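Local coordinates for protein exodeoxyribonuclease III (Archaeoglobus fulgidus, PDB 2VOA) that probably acts as a metal-dependent DNA-repair nuclease of the exonuclease III family, an AP endonuclease that cleaves DNA at abasic sites, at residues I4-V9 against C32-K37. The protein carries 1 engineered substitution. Numbering follows the deposited sequence.
Sequences IATFNV and CMQETK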
loop_
_atom_site.group_PDB
_atom_site.type_symbol
_atom_site.label_atom_id
_atom_site.label_comp_id
_atom_site.label_asym_id
_atom_site.label_seq_id
_atom_site.Cartn_x
_atom_site.Cartn_y
_atom_site.Cartn_z
ATOM N N ILE A 4 12.345 7.412 26.930
ATOM C CA ILE A 4 12.346 6.024 26.438
ATOM C C ILE A 4 10.958 5.671 25.942
ATOM O O ILE A 4 9.967 5.924 26.638
ATOM C CB ILE A 4 12.832 5.035 27.535
ATOM C CG1 ILE A 4 14.256 5.392 27.950
ATOM C CG2 ILE A 4 12.829 3.574 26.980
ATOM C CD1 ILE A 4 14.721 4.750 29.276
ATOM N N ALA A 5 10.873 5.108 24.742
ATOM C CA ALA A 5 9.564 4.781 24.186
ATOM C C ALA A 5 9.518 3.338 23.707
ATOM O O ALA A 5 10.564 2.705 23.472
ATOM C CB ALA A 5 9.230 5.737 23.055
ATOM N N THR A 6 8.302 2.823 23.571
ATOM C CA THR A 6 8.066 1.495 23.001
ATOM C C THR A 6 6.944 1.559 21.967
ATOM O O THR A 6 5.947 2.267 22.163
ATOM C CB THR A 6 7.810 0.403 24.109
ATOM O OG1 THR A 6 7.646 -0.886 23.504
ATOM C CG2 THR A 6 6.596 0.695 24.984
ATOM N N PHE A 7 7.074 0.794 20.884
ATOM C CA PHE A 7 6.121 0.915 19.748
ATOM C C PHE A 7 6.073 -0.374 18.944
ATOM O O PHE A 7 7.076 -0.733 18.327
ATOM C CB PHE A 7 6.577 2.097 18.863
ATOM C CG PHE A 7 5.610 2.518 17.763
ATOM C CD1 PHE A 7 4.260 2.168 17.767
ATOM C CD2 PHE A 7 6.083 3.318 16.722
ATOM C CE1 PHE A 7 3.400 2.602 16.734
ATOM C CE2 PHE A 7 5.243 3.753 15.690
ATOM C CZ PHE A 7 3.895 3.396 15.693
ATOM N N ASN A 8 4.906 -1.035 18.944
ATOM C CA ASN A 8 4.648 -2.150 18.034
ATOM C C ASN A 8 4.291 -1.538 16.680
ATOM O O ASN A 8 3.289 -0.842 16.549
ATOM C CB ASN A 8 3.531 -3.040 18.596
ATOM C CG ASN A 8 3.209 -4.185 17.679
ATOM O OD1 ASN A 8 3.180 -4.023 16.447
ATOM N ND2 ASN A 8 2.960 -5.358 18.270
ATOM N N VAL A 9 5.163 -1.754 15.696
ATOM C CA VAL A 9 5.073 -1.036 14.413
ATOM C C VAL A 9 4.255 -1.751 13.326
ATOM O O VAL A 9 3.971 -1.170 12.267
ATOM C CB VAL A 9 6.502 -0.689 13.862
ATOM C CG1 VAL A 9 7.259 0.193 14.841
ATOM C CG2 VAL A 9 7.290 -1.969 13.548
ATOM N N CYS A 32 12.185 1.310 21.603
ATOM C CA CYS A 32 12.031 -0.145 21.408
ATOM C C CYS A 32 10.897 -0.421 20.428
ATOM O O CYS A 32 9.821 0.157 20.564
ATOM C CB CYS A 32 11.735 -0.852 22.730
ATOM S SG CYS A 32 13.097 -0.679 23.868
ATOM N N MET A 33 11.113 -1.315 19.476
ATOM C CA MET A 33 10.063 -1.632 18.517
ATOM C C MET A 33 9.778 -3.125 18.515
ATOM O O MET A 33 10.690 -3.923 18.720
ATOM C CB MET A 33 10.504 -1.211 17.104
ATOM C CG MET A 33 10.604 0.280 16.922
ATOM S SD MET A 33 11.547 0.722 15.445
ATOM C CE MET A 33 13.220 0.778 16.125
ATOM N N GLN A 34 8.516 -3.494 18.289
ATOM C CA GLN A 34 8.123 -4.900 18.146
ATOM C C GLN A 34 7.343 -5.125 16.870
ATOM O O GLN A 34 6.787 -4.177 16.288
ATOM C CB GLN A 34 7.281 -5.352 19.335
ATOM C CG GLN A 34 7.922 -5.035 20.693
ATOM C CD GLN A 34 7.680 -3.622 21.095
ATOM O OE1 GLN A 34 6.622 -3.046 20.775
ATOM N NE2 GLN A 34 8.648 -3.036 21.772
ATOM N N GLU A 35 7.234 -6.397 16.489
ATOM C CA GLU A 35 6.617 -6.796 15.216
ATOM C C GLU A 35 7.169 -6.025 14.018
ATOM O O GLU A 35 6.436 -5.484 13.192
ATOM C CB GLU A 35 5.073 -6.765 15.303
ATOM C CG GLU A 35 4.575 -7.960 16.079
ATOM C CD GLU A 35 3.105 -8.265 15.860
ATOM O OE1 GLU A 35 2.260 -7.616 16.512
ATOM O OE2 GLU A 35 2.797 -9.206 15.078
ATOM N N THR A 36 8.499 -5.957 13.959
ATOM C CA THR A 36 9.212 -5.413 12.793
ATOM C C THR A 36 8.978 -6.248 11.534
ATOM O O THR A 36 9.039 -5.718 10.405
ATOM C CB THR A 36 10.735 -5.279 13.053
ATOM O OG1 THR A 36 11.268 -6.559 13.392
ATOM C CG2 THR A 36 11.004 -4.323 14.222
ATOM N N LYS A 37 8.751 -7.548 11.727
ATOM C CA LYS A 37 8.368 -8.466 10.646
ATOM C C LYS A 37 9.342 -8.411 9.460
ATOM O O LYS A 37 8.959 -8.249 8.263
ATOM C CB LYS A 37 6.921 -8.217 10.201
ATOM C CG LYS A 37 5.892 -8.505 11.271
ATOM C CD LYS A 37 4.491 -8.149 10.805
ATOM C CE LYS A 37 3.518 -8.439 11.937
ATOM N NZ LYS A 37 2.122 -8.095 11.590
HETATM O O HOH W 1 5.122 -1.558 22.463
#
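Four backbone hydrogen bonds join I4-V9 to C32-K37 in parallel register, T6 beside C32, F7 beside M33 and N8 beside Q34. C32 N gives to A5 O, F7 N to C32 O, Q34 N to F7 O, and V9 N to Q34 O at 3.0 Å, V9 being the first residue past the strand. F7 O, which already accepts from Q34 N, also receives a CA-H...O contact from M33 CA at 3.1 Å.

On the face carrying T6, N8 and Q34, polar side chains interlock. Q34 bends at chi2 (81°), which curls its amide back over the neighbouring strand, and NE2 gives a hydrogen bond of 2.9 Å to T6 OG1, tilted out of the amide plane. A water accepts from T6 OG1 and donates to Q34 OE1, closing a small ring, while NE2 also reaches N103 OD1.

The two strands are the parallel pair of a beta-alpha-beta crossover, joined through helix 16-26, within the DNase I-like fold; N8 closes its strand and E35 follows directly on the other, both predicted magnesium ligands.

Here the bond is almost straight: N8 ND2 to E35 OE1 measures 2.9 Å with 175° at the hydrogen, in the amide plane and on the anti lone pair of the carboxylate, whose own plane stands 81° from the amide. ND2 also meets D146 OD2, so the amide links two predicted metal-site carboxylates. A leucine in place of N8 would probably leave both carboxylates without this shared donor and E35 freer to turn.

Apolar contact gathers on the side of F7 and M33, where V9 sets CG1 against M33 CG at 3.9 Å and over one face of the F7 ring, offset toward its rim.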